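Local coordinates for thymidylate synthase ThyX (Streptomyces cacaoi subsp. asoensis, PDB 4P5A), which probably catalyses the FAD-dependent reductive methylation of uridine nucleotides such as dUMP, with methylenetetrahydrofolate as methyl donor, and works as a homotetramer, at residues 12-17 with 213-218; 17-22 with 221-226; 68-73 with 179-184. One frame throughout, in Å; residues are numbered along the deposited sequence. Where two conformers were deposited one is given.

Contact 1 (12-17 with 213-218)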
loop_
_atom_site.group_PDB
_atom_site.type_symbol
_atom_site.label_atom_id
_atom_site.label_comp_id
_atom_site.label_asym_id
_atom_site.label_seq_id
_atom_site.Cartn_x
_atom_site.Cartn_y
_atom_site.Cartn_z
ATOM N N ILE B 12 3.465 29.036 2.139
ATOM C CA ILE B 12 3.459 27.588 2.304
ATOM C C ILE B 12 4.760 27.188 1.686
ATOM O O ILE B 12 5.022 27.588 0.540
ATOM C CB ILE B 12 2.404 27.035 1.394
ATOM C CG1 ILE B 12 1.013 27.543 1.727
ATOM C CG2 ILE B 12 2.371 25.533 1.608
ATOM C CD1 ILE B 12 0.469 27.000 2.875
ATOM N N THR B 13 5.620 26.538 2.432
ATOM C CA THR B 13 6.966 26.310 1.906
ATOM C C THR B 13 7.275 24.837 1.728
ATOM O O THR B 13 6.781 23.981 2.456
ATOM C CB THR B 13 8.020 26.903 2.751
ATOM O OG1 THR B 13 8.106 26.196 3.934
ATOM C CG2 THR B 13 7.735 28.401 3.086
ATOM N N VAL B 14 8.042 24.565 0.705
ATOM C CA VAL B 14 8.446 23.191 0.307
ATOM C C VAL B 14 9.930 23.323 -0.039
ATOM O O VAL B 14 10.354 24.230 -0.836
ATOM C CB VAL B 14 7.693 22.733 -0.940
ATOM C CG1 VAL B 14 8.311 21.487 -1.492
ATOM C CG2 VAL B 14 6.187 22.492 -0.639
ATOM N N GLU B 15 10.743 22.484 0.592
ATOM C CA GLU B 15 12.194 22.427 0.200
ATOM C C GLU B 15 12.506 21.003 -0.110
ATOM O O GLU B 15 12.169 20.139 0.656
ATOM C CB GLU B 15 13.079 22.870 1.376
ATOM C CG GLU B 15 12.828 24.359 1.765
ATOM C CD GLU B 15 13.264 24.667 3.221
ATOM O OE1 GLU B 15 12.482 25.390 3.912
ATOM O OE2 GLU B 15 14.350 24.122 3.645
ATOM N N LEU B 16 13.330 20.761 -1.146
ATOM C CA LEU B 16 13.792 19.375 -1.355
ATOM C C LEU B 16 15.007 19.098 -0.395
ATOM O O LEU B 16 16.039 19.818 -0.407
ATOM C CB LEU B 16 14.227 19.212 -2.835
ATOM C CG LEU B 16 14.822 17.839 -3.164
ATOM C CD1 LEU B 16 13.646 16.850 -3.245
ATOM C CD2 LEU B 16 15.473 17.901 -4.590
ATOM N N VAL B 17 14.851 18.167 0.515
ATOM C CA VAL B 17 15.840 17.813 1.554
ATOM C C VAL B 17 16.841 16.889 0.931
ATOM O O VAL B 17 18.042 17.019 1.194
ATOM C CB VAL B 17 15.165 16.993 2.715
ATOM C CG1 VAL B 17 16.203 16.356 3.701
ATOM C CG2 VAL B 17 14.109 17.751 3.403
ATOM N N ALA B 213 1.819 21.398 -4.007
ATOM C CA ALA B 213 2.052 20.574 -5.202
ATOM C C ALA B 213 2.896 21.344 -6.250
ATOM O O ALA B 213 3.746 20.728 -6.885
ATOM C CB ALA B 213 0.716 20.196 -5.850
ATOM N N GLU B 214 2.612 22.640 -6.490
ATOM C CA GLU B 214 3.365 23.339 -7.553
ATOM C C GLU B 214 4.850 23.450 -7.209
ATOM O O GLU B 214 5.709 23.314 -8.072
ATOM C CB GLU B 214 2.758 24.791 -7.787
ATOM C CG GLU B 214 1.387 24.671 -8.372
ATOM C CD GLU B 214 0.573 26.003 -8.354
ATOM O OE1 GLU B 214 0.874 26.919 -7.497
ATOM O OE2 GLU B 214 -0.361 26.067 -9.199
ATOM N N GLN B 215 5.157 23.597 -5.946
ATOM C CA GLN B 215 6.555 23.711 -5.578
ATOM C C GLN B 215 7.259 22.364 -5.677
ATOM O O GLN B 215 8.441 22.304 -5.992
ATOM C CB GLN B 215 6.683 24.320 -4.173
ATOM C CG GLN B 215 6.186 25.798 -4.091
ATOM C CD GLN B 215 6.340 26.296 -2.627
ATOM O OE1 GLN B 215 7.436 26.258 -2.046
ATOM N NE2 GLN B 215 5.236 26.636 -2.012
ATOM N N MET B 216 6.538 21.295 -5.304
ATOM C CA MET B 216 7.125 19.990 -5.440
ATOM C C MET B 216 7.420 19.770 -6.909
ATOM O O MET B 216 8.413 19.168 -7.291
ATOM C CB MET B 216 6.127 18.903 -4.925
ATOM C CG MET B 216 6.173 18.920 -3.406
ATOM S SD MET B 216 4.880 17.732 -2.866
ATOM C CE MET B 216 5.188 17.681 -1.080
ATOM N N GLU B 217 6.455 20.062 -7.755
ATOM C CA GLU B 217 6.626 19.811 -9.212
ATOM C C GLU B 217 7.796 20.566 -9.815
ATOM O O GLU B 217 8.516 20.030 -10.660
ATOM C CB GLU B 217 5.305 20.181 -9.944
ATOM C CG GLU B 217 5.378 19.825 -11.446
ATOM C CD GLU B 217 4.017 19.863 -12.163
ATOM O OE1 GLU B 217 2.955 20.077 -11.509
ATOM O OE2 GLU B 217 4.030 19.620 -13.384
ATOM N N THR B 218 7.919 21.813 -9.419
ATOM C CA THR B 218 9.049 22.646 -9.898
ATOM C C THR B 218 10.390 22.017 -9.494
ATOM O O THR B 218 11.323 21.896 -10.353
ATOM C CB THR B 218 8.932 24.050 -9.277
ATOM O OG1 THR B 218 7.781 24.701 -9.839
ATOM C CG2 THR B 218 10.281 24.871 -9.621
#

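Contact 2 (17-22 with 221-226)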
loop_
_atom_site.group_PDB
_atom_site.type_symbol
_atom_site.label_atom_id
_atom_site.label_comp_id
_atom_site.label_asym_id
_atom_site.label_seq_id
_atom_site.Cartn_x
_atom_site.Cartn_y
_atom_site.Cartn_z
ATOM N N VAL B 17 14.851 18.167 0.515
ATOM C CA VAL B 17 15.840 17.813 1.554
ATOM C C VAL B 17 16.841 16.889 0.931
ATOM O O VAL B 17 18.042 17.019 1.194
ATOM C CB VAL B 17 15.165 16.993 2.715
ATOM C CG1 VAL B 17 16.203 16.356 3.701
ATOM C CG2 VAL B 17 14.109 17.751 3.403
ATOM N N ASP B 18 16.398 15.905 0.156
ATOM C CA ASP B 18 17.340 15.022 -0.439
ATOM C C ASP B 18 16.658 14.303 -1.553
ATOM O O ASP B 18 15.433 14.322 -1.629
ATOM C CB ASP B 18 17.750 13.943 0.592
ATOM C CG ASP B 18 18.998 13.179 0.129
ATOM O OD1 ASP B 18 19.782 13.720 -0.735
ATOM O OD2 ASP B 18 19.134 12.007 0.570
ATOM N N SER B 19 17.405 13.648 -2.420
ATOM C CA SER B 19 16.723 12.824 -3.426
ATOM C C SER B 19 17.672 11.842 -4.026
ATOM O O SER B 19 18.958 12.014 -3.910
ATOM C CB SER B 19 16.200 13.715 -4.572
ATOM O OG SER B 19 17.264 14.475 -5.206
ATOM N N SER B 20 17.129 10.840 -4.707
ATOM C CA SER B 20 17.947 10.069 -5.580
ATOM C C SER B 20 16.982 9.758 -6.727
ATOM O O SER B 20 16.227 8.767 -6.653
ATOM C CB SER B 20 18.377 8.794 -4.854
ATOM O OG SER B 20 19.025 7.946 -5.750
ATOM N N ALA B 21 16.917 10.665 -7.676
ATOM C CA ALA B 21 15.918 10.512 -8.752
ATOM C C ALA B 21 16.412 11.119 -10.009
ATOM O O ALA B 21 16.978 12.277 -10.004
ATOM C CB ALA B 21 14.648 11.226 -8.387
ATOM N N SER B 22 16.274 10.357 -11.086
ATOM C CA SER B 22 16.717 10.883 -12.403
ATOM C C SER B 22 15.964 10.120 -13.476
ATOM O O SER B 22 15.429 9.034 -13.230
ATOM C CB SER B 22 18.228 10.597 -12.555
ATOM O OG SER B 22 18.459 9.176 -12.648
ATOM N N ALA B 221 10.888 18.734 -11.541
ATOM C CA ALA B 221 11.147 18.951 -13.023
ATOM C C ALA B 221 12.625 19.153 -13.268
ATOM O O ALA B 221 13.134 18.788 -14.358
ATOM C CB ALA B 221 10.361 20.149 -13.485
ATOM N N LYS B 222 13.332 19.632 -12.247
ATOM C CA LYS B 222 14.811 19.746 -12.353
ATOM C C LYS B 222 15.483 18.443 -12.208
ATOM O O LYS B 222 16.536 18.236 -12.848
ATOM C CB LYS B 222 15.357 20.744 -11.278
ATOM C CG LYS B 222 14.941 22.077 -11.521
ATOM C CD LYS B 222 15.210 22.950 -10.216
ATOM C CE LYS B 222 14.369 24.241 -10.345
ATOM N NZ LYS B 222 14.380 25.191 -9.135
ATOM N N LEU B 223 14.936 17.517 -11.394
ATOM C CA LEU B 223 15.602 16.235 -11.258
ATOM C C LEU B 223 15.274 15.272 -12.401
ATOM O O LEU B 223 16.106 14.428 -12.758
ATOM C CB LEU B 223 15.064 15.529 -9.968
ATOM C CG LEU B 223 15.271 16.388 -8.738
ATOM C CD1 LEU B 223 14.607 15.579 -7.503
ATOM C CD2 LEU B 223 16.730 16.398 -8.448
ATOM N N MET B 224 14.031 15.366 -12.945
ATOM C CA MET B 224 13.604 14.395 -13.940
ATOM C C MET B 224 12.893 15.117 -15.055
ATOM O O MET B 224 11.695 14.960 -15.263
ATOM C CB MET B 224 12.614 13.409 -13.267
ATOM C CG MET B 224 13.386 12.550 -12.118
ATOM S SD MET B 224 12.272 11.265 -11.386
ATOM C CE MET B 224 11.978 10.044 -12.688
ATOM N N PRO B 225 13.639 15.900 -15.797
ATOM C CA PRO B 225 12.983 16.743 -16.816
ATOM C C PRO B 225 12.313 15.990 -17.938
ATOM O O PRO B 225 11.217 16.486 -18.381
ATOM C CB PRO B 225 14.143 17.627 -17.358
ATOM C CG PRO B 225 15.418 16.794 -17.100
ATOM C CD PRO B 225 15.109 16.045 -15.771
ATOM N N VAL B 226 12.823 14.847 -18.369
ATOM C CA VAL B 226 12.156 14.188 -19.505
ATOM C C VAL B 226 10.825 13.582 -18.994
ATOM O O VAL B 226 9.817 13.592 -19.718
ATOM C CB VAL B 226 13.094 13.051 -20.025
ATOM C CG1 VAL B 226 12.415 12.175 -21.128
ATOM C CG2 VAL B 226 14.451 13.675 -20.521
#

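Contact 3 (68-73 with 179-184). With FAD (flavin-adenine dinucleotide), chain L.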
loop_
_atom_site.group_PDB
_atom_site.type_symbol
_atom_site.label_atom_id
_atom_site.label_comp_id
_atom_site.label_asym_id
_atom_site.label_seq_id
_atom_site.Cartn_x
_atom_site.Cartn_y
_atom_site.Cartn_z
ATOM N N ASN B 68 13.101 5.314 -7.334
ATOM C CA ASN B 68 13.771 6.549 -7.001
ATOM C C ASN B 68 13.195 7.097 -5.752
ATOM O O ASN B 68 12.187 6.529 -5.287
ATOM C CB ASN B 68 13.636 7.598 -8.144
ATOM C CG ASN B 68 12.198 7.725 -8.663
ATOM O OD1 ASN B 68 11.816 7.306 -9.832
ATOM N ND2 ASN B 68 11.431 8.246 -7.870
ATOM N N SER B 69 13.681 8.221 -5.269
ATOM C CA SER B 69 13.089 8.789 -4.053
ATOM C C SER B 69 13.313 10.296 -4.015
ATOM O O SER B 69 14.379 10.787 -4.506
ATOM C CB SER B 69 13.744 8.133 -2.866
ATOM O OG SER B 69 13.224 8.635 -1.667
ATOM N N MET B 70 12.373 10.994 -3.428
ATOM C CA MET B 70 12.562 12.426 -3.189
ATOM C C MET B 70 12.055 12.733 -1.802
ATOM O O MET B 70 10.957 12.241 -1.457
ATOM C CB MET B 70 11.708 13.228 -4.186
ATOM C CG MET B 70 12.410 13.271 -5.608
ATOM S SD MET B 70 11.149 13.847 -6.836
ATOM C CE MET B 70 10.089 12.321 -7.139
ATOM N N THR B 71 12.753 13.560 -1.051
ATOM C CA THR B 71 12.194 13.864 0.325
ATOM C C THR B 71 12.031 15.361 0.415
ATOM O O THR B 71 12.982 16.107 0.150
ATOM C CB THR B 71 13.183 13.443 1.394
ATOM O OG1 THR B 71 13.337 11.967 1.396
ATOM C CG2 THR B 71 12.794 13.924 2.829
ATOM N N PHE B 72 10.858 15.799 0.809
ATOM C CA PHE B 72 10.549 17.232 0.927
ATOM C C PHE B 72 10.354 17.617 2.379
ATOM O O PHE B 72 9.701 16.879 3.139
ATOM C CB PHE B 72 9.243 17.557 0.199
ATOM C CG PHE B 72 9.337 17.357 -1.288
ATOM C CD1 PHE B 72 10.009 18.332 -2.068
ATOM C CD2 PHE B 72 8.823 16.217 -1.875
ATOM C CE1 PHE B 72 10.091 18.190 -3.474
ATOM C CE2 PHE B 72 8.914 16.050 -3.277
ATOM C CZ PHE B 72 9.563 17.027 -4.047
ATOM N N LEU B 73 10.761 18.822 2.714
ATOM C CA LEU B 73 10.377 19.453 3.982
ATOM C C LEU B 73 9.266 20.418 3.652
ATOM O O LEU B 73 9.434 21.365 2.823
ATOM C CB LEU B 73 11.580 20.296 4.559
ATOM C CG LEU B 73 11.348 21.097 5.896
ATOM C CD1 LEU B 73 10.940 20.182 7.049
ATOM C CD2 LEU B 73 12.762 21.719 6.260
ATOM N N ALA B 179 8.095 14.616 3.858
ATOM C CA ALA B 179 7.158 13.860 2.949
ATOM C C ALA B 179 8.076 13.304 1.846
ATOM O O ALA B 179 8.816 14.081 1.141
ATOM C CB ALA B 179 6.103 14.797 2.319
ATOM N N THR B 180 8.123 11.971 1.769
ATOM C CA THR B 180 8.996 11.270 0.817
ATOM C C THR B 180 8.129 10.480 -0.206
ATOM O O THR B 180 7.156 9.841 0.165
ATOM C CB THR B 180 10.013 10.299 1.596
ATOM O OG1 THR B 180 10.932 11.134 2.368
ATOM C CG2 THR B 180 10.837 9.455 0.615
ATOM N N CYS B 181 8.504 10.552 -1.493
ATOM C CA CYS B 181 7.671 9.905 -2.554
ATOM C C CYS B 181 8.656 9.422 -3.591
ATOM O O CYS B 181 9.814 9.872 -3.606
ATOM C CB CYS B 181 6.685 10.933 -3.275
ATOM S SG CYS B 181 7.514 12.354 -3.839
ATOM N N ASN B 182 8.230 8.436 -4.350
ATOM C CA ASN B 182 8.904 8.166 -5.626
ATOM C C ASN B 182 8.167 8.966 -6.732
ATOM O O ASN B 182 7.085 9.556 -6.489
ATOM C CB ASN B 182 9.005 6.676 -5.929
ATOM C CG ASN B 182 7.630 6.003 -6.029
ATOM O OD1 ASN B 182 6.764 6.485 -6.781
ATOM N ND2 ASN B 182 7.390 4.892 -5.240
ATOM N N ALA B 183 8.746 8.973 -7.947
ATOM C CA ALA B 183 8.164 9.855 -8.962
ATOM C C ALA B 183 6.760 9.395 -9.398
ATOM O O ALA B 183 5.922 10.227 -9.786
ATOM C CB ALA B 183 9.081 9.824 -10.232
ATOM N N ARG B 184 6.456 8.079 -9.330
ATOM C CA ARG B 184 5.108 7.592 -9.696
ATOM C C ARG B 184 4.103 8.141 -8.675
ATOM O O ARG B 184 3.008 8.637 -9.073
ATOM C CB ARG B 184 5.125 6.058 -9.754
ATOM C CG ARG B 184 3.831 5.601 -10.544
ATOM C CD ARG B 184 3.627 4.092 -10.264
ATOM N NE ARG B 184 2.597 3.628 -11.217
ATOM C CZ ARG B 184 2.258 2.313 -11.271
ATOM N NH1 ARG B 184 1.342 1.904 -12.221
ATOM N NH2 ARG B 184 2.824 1.432 -10.428
HETATM P PA FAD L . -0.931 -2.070 -7.966
HETATM O O1A FAD L . -2.158 -2.610 -7.583
HETATM O O2A FAD L . 0.264 -2.674 -7.357
HETATM O O5B FAD L . -0.984 -0.535 -7.481
HETATM C C5B FAD L . -2.079 0.185 -7.769
HETATM C C4B FAD L . -1.713 1.725 -7.922
HETATM O O4B FAD L . -1.364 2.021 -6.542
HETATM C C3B FAD L . -0.468 2.059 -8.734
HETATM O O3B FAD L . -0.992 2.259 -10.051
HETATM C C2B FAD L . 0.004 3.356 -8.125
HETATM O O2B FAD L . -0.864 4.485 -8.492
HETATM C C1B FAD L . -0.207 2.986 -6.656
HETATM N N9A FAD L . 0.974 2.359 -6.005
HETATM C C8A FAD L . 0.994 1.174 -5.318
HETATM N N7A FAD L . 2.243 1.045 -4.760
HETATM C C5A FAD L . 3.002 2.124 -5.112
HETATM C C6A FAD L . 4.315 2.471 -4.847
HETATM N N6A FAD L . 5.106 1.743 -4.054
HETATM N N1A FAD L . 4.776 3.661 -5.345
HETATM C C2A FAD L . 3.970 4.445 -6.064
HETATM N N3A FAD L . 2.658 4.123 -6.325
HETATM C C4A FAD L . 2.168 2.948 -5.883
HETATM N N1 FAD L . 6.071 -5.906 -14.787
HETATM C C2 FAD L . 7.358 -6.165 -14.868
HETATM O O2 FAD L . 8.037 -6.346 -13.842
HETATM N N3 FAD L . 8.011 -6.191 -16.112
HETATM C C4 FAD L . 7.344 -5.923 -17.278
HETATM O O4 FAD L . 7.966 -5.936 -18.372
HETATM C C4X FAD L . 5.950 -5.641 -17.217
HETATM N N5 FAD L . 5.249 -5.362 -18.355
HETATM C C5X FAD L . 3.852 -5.266 -18.265
HETATM C C6 FAD L . 3.043 -5.167 -19.457
HETATM C C7 FAD L . 1.640 -5.110 -19.287
HETATM C C7M FAD L . 0.825 -4.972 -20.630
HETATM C C8 FAD L . 0.990 -5.169 -18.041
HETATM C C8M FAD L . -0.537 -5.063 -17.766
HETATM C C9 FAD L . 1.795 -5.280 -16.902
HETATM C C9A FAD L . 3.183 -5.298 -17.019
HETATM N N10 FAD L . 3.964 -5.477 -15.837
HETATM C C10 FAD L . 5.304 -5.647 -15.965
HETATM C "C1'" FAD L . 3.362 -5.444 -14.480
HETATM C "C2'" FAD L . 3.181 -3.908 -14.103
HETATM O "O2'" FAD L . 4.446 -3.192 -14.000
HETATM C "C3'" FAD L . 2.506 -3.805 -12.740
HETATM O "O3'" FAD L . 3.264 -4.547 -11.786
HETATM C "C4'" FAD L . 1.057 -4.368 -12.764
HETATM O "O4'" FAD L . 0.407 -3.906 -13.928
HETATM C "C5'" FAD L . 0.269 -3.879 -11.567
HETATM O "O5'" FAD L . 0.006 -2.438 -11.805
HETATM P P FAD L . 0.117 -1.401 -10.581
HETATM O O1P FAD L . 1.463 -1.356 -10.011
HETATM O O2P FAD L . -0.302 -0.101 -11.241
HETATM O O3P FAD L . -0.963 -1.960 -9.560
#

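Contact 1 (12-17 with 213-218)
Ile-12 meets Gln-215 where strand 13-20, outermost in the four-stranded sheet of this ThyX chain, starts to run beside helix 207-223. The two short axes lie 24° from parallel and approach to 8.1 Å. The carbonyl of Ile-12 accepts a hydrogen bond from Gln-215, NE2 to O 2.7 Å and nearly straight at 166°. The donor stands above the carbonyl plane, while the oxygen lies in the plane of the Gln-215 amide. NE2 also makes a weak bond to Met-211 O, within its own helix. Beyond CB the Ile-12 side chain leads away from residues 213-218 and packs on Met-211, Val-212 and Pro-77. Thr-13 directs its side chain away from the helix. At Val-14 the backbone N gives a weak bond to the other end of the same amide, N to Gln-215 OE1 3.3 Å. One side-chain amide thus spans two backbone groups. The Gln-215 chain is extended beyond CG (chi2 179°), which carries the amide across to the strand. Val-14 itself points at the helix. Its CB lies 3.7 Å from Gln-215 CB. Its CG1 branch touches Met-216, whose side chain crosses it at about a right angle, CG1 to CG 3.9 Å.

Contact 2 (17-22 with 221-226)
Ser-19, Ala-21 and Ser-22 pack against Leu-223 and Met-224, where strand 13-20 runs out and helix 207-223 ends. The contact is mainly van der Waals. Leu-223 spreads its two methyl branches at the hydroxyl of Ser-19. CD1 lies 3.7 Å from Ser-19 OG, and CD2 is almost as near. Ala-21 offers its methyl to the sulfur of Met-224, CB to SD 3.8 Å. Its CB is also within 4.4 Å of Leu-223 CD1. The Met-224 chain is extended at chi2 and then bends at chi3 (68°). The bend brings its methyl to the carbonyl of Ser-22, CE to O 3.6 Å. Met-224 CG also lies over the Ser-22 backbone, 3.7 Å from CA. Cutting Met-224 back to an alanine would probably leave a gap beside the Ala-21 methyl and the Ser-22 carbonyl, where the sulfur and end methyl now pack.

The polar groups mark the helix starts: Ser-22 caps helix 23-30 through OG to Ala-25 N, and Asp-23 OD1 accepts from Val-226 N across the contact, near the start of helix 225-233. Val-17 and Asp-18 both bond through their backbones to Thr-71, which makes a classic beta bulge. Met-224 is the first residue past helix 207-223 and the N-cap residue of helix 225-233, so the site is a helix-to-helix junction packed on the end of this chain's outermost sheet strand.

Contact 3 (68-73 with 179-184)
Residues 69-73 and 179-181 pair as neighbouring antiparallel strands, with short axes 4.6 Å apart at 162°. Met-70 with Cys-181 and Phe-72 with Ala-179 are hydrogen-bonded pairs, and Thr-71 with Thr-180 is the non-hydrogen-bonded pair between them. Phe-72 N to Ala-179 O is 2.7 Å.

On one face, the two threonine hydroxyls share a hydrogen bond, Thr-71 OG1 to Thr-180 OG1 2.7 Å. Thr-180 OG1 is also bonded to His-67 ND1 of the second subunit. On the face with Met-70, Phe-72 and Cys-181, the thiol sits at the edge of the Phe-72 ring and in its plane, SG to CE2 4.0 Å. Met-70 bends at chi3 (-78°), which carries CE to Ala-183 CA at 3.6 Å.

After the strand, Asn-182 is the N-cap of helix 183-193, with OD1 bonded to Ala-185 N. Its ND2 gives a nearly straight bond (178°) to FAD N1A, 2.9 Å. Arg-184 is extended from CG to NE and reaches one phosphate of the FAD diphosphate, with NH1 to O2P 2.8 Å and NH2 to O1P 3.1 Å. FAD O3B lies over one face of its guanidinium. The strand-to-helix turn thus presents Asn-182 to the adenine and Arg-184, in the first turn of the helix, to a phosphate. The arginine charge probably offsets part of that phosphate's charge, and is itself shared with Glu-66 and the Pro-239 carboxylate.

In the fold
Contacts 1 and 2 follow each other along strand 13-20 and helix 207-223, share Val-17, and have centres about 12 Å apart. They also meet directly, Leu-16 against Leu-223. Contact 3 is nested between their segments in sequence. It joins strands 69-77 and 174-181, the two middle strands of the four-stranded antiparallel sheet. Its centre lies about 11 Å from contact 1 and 9 Å from contact 2. Strand 69-77 is the neighbour of strand 13-20, so all three contacts belong to one sheet-and-helix unit, buried at contact 3 and nearer the surface at contact 2. Helix 183-193 leads from contact 3 toward helix 207-223. The strand-to-helix turn of contact 3 holds part of an FAD site that three monomers complete.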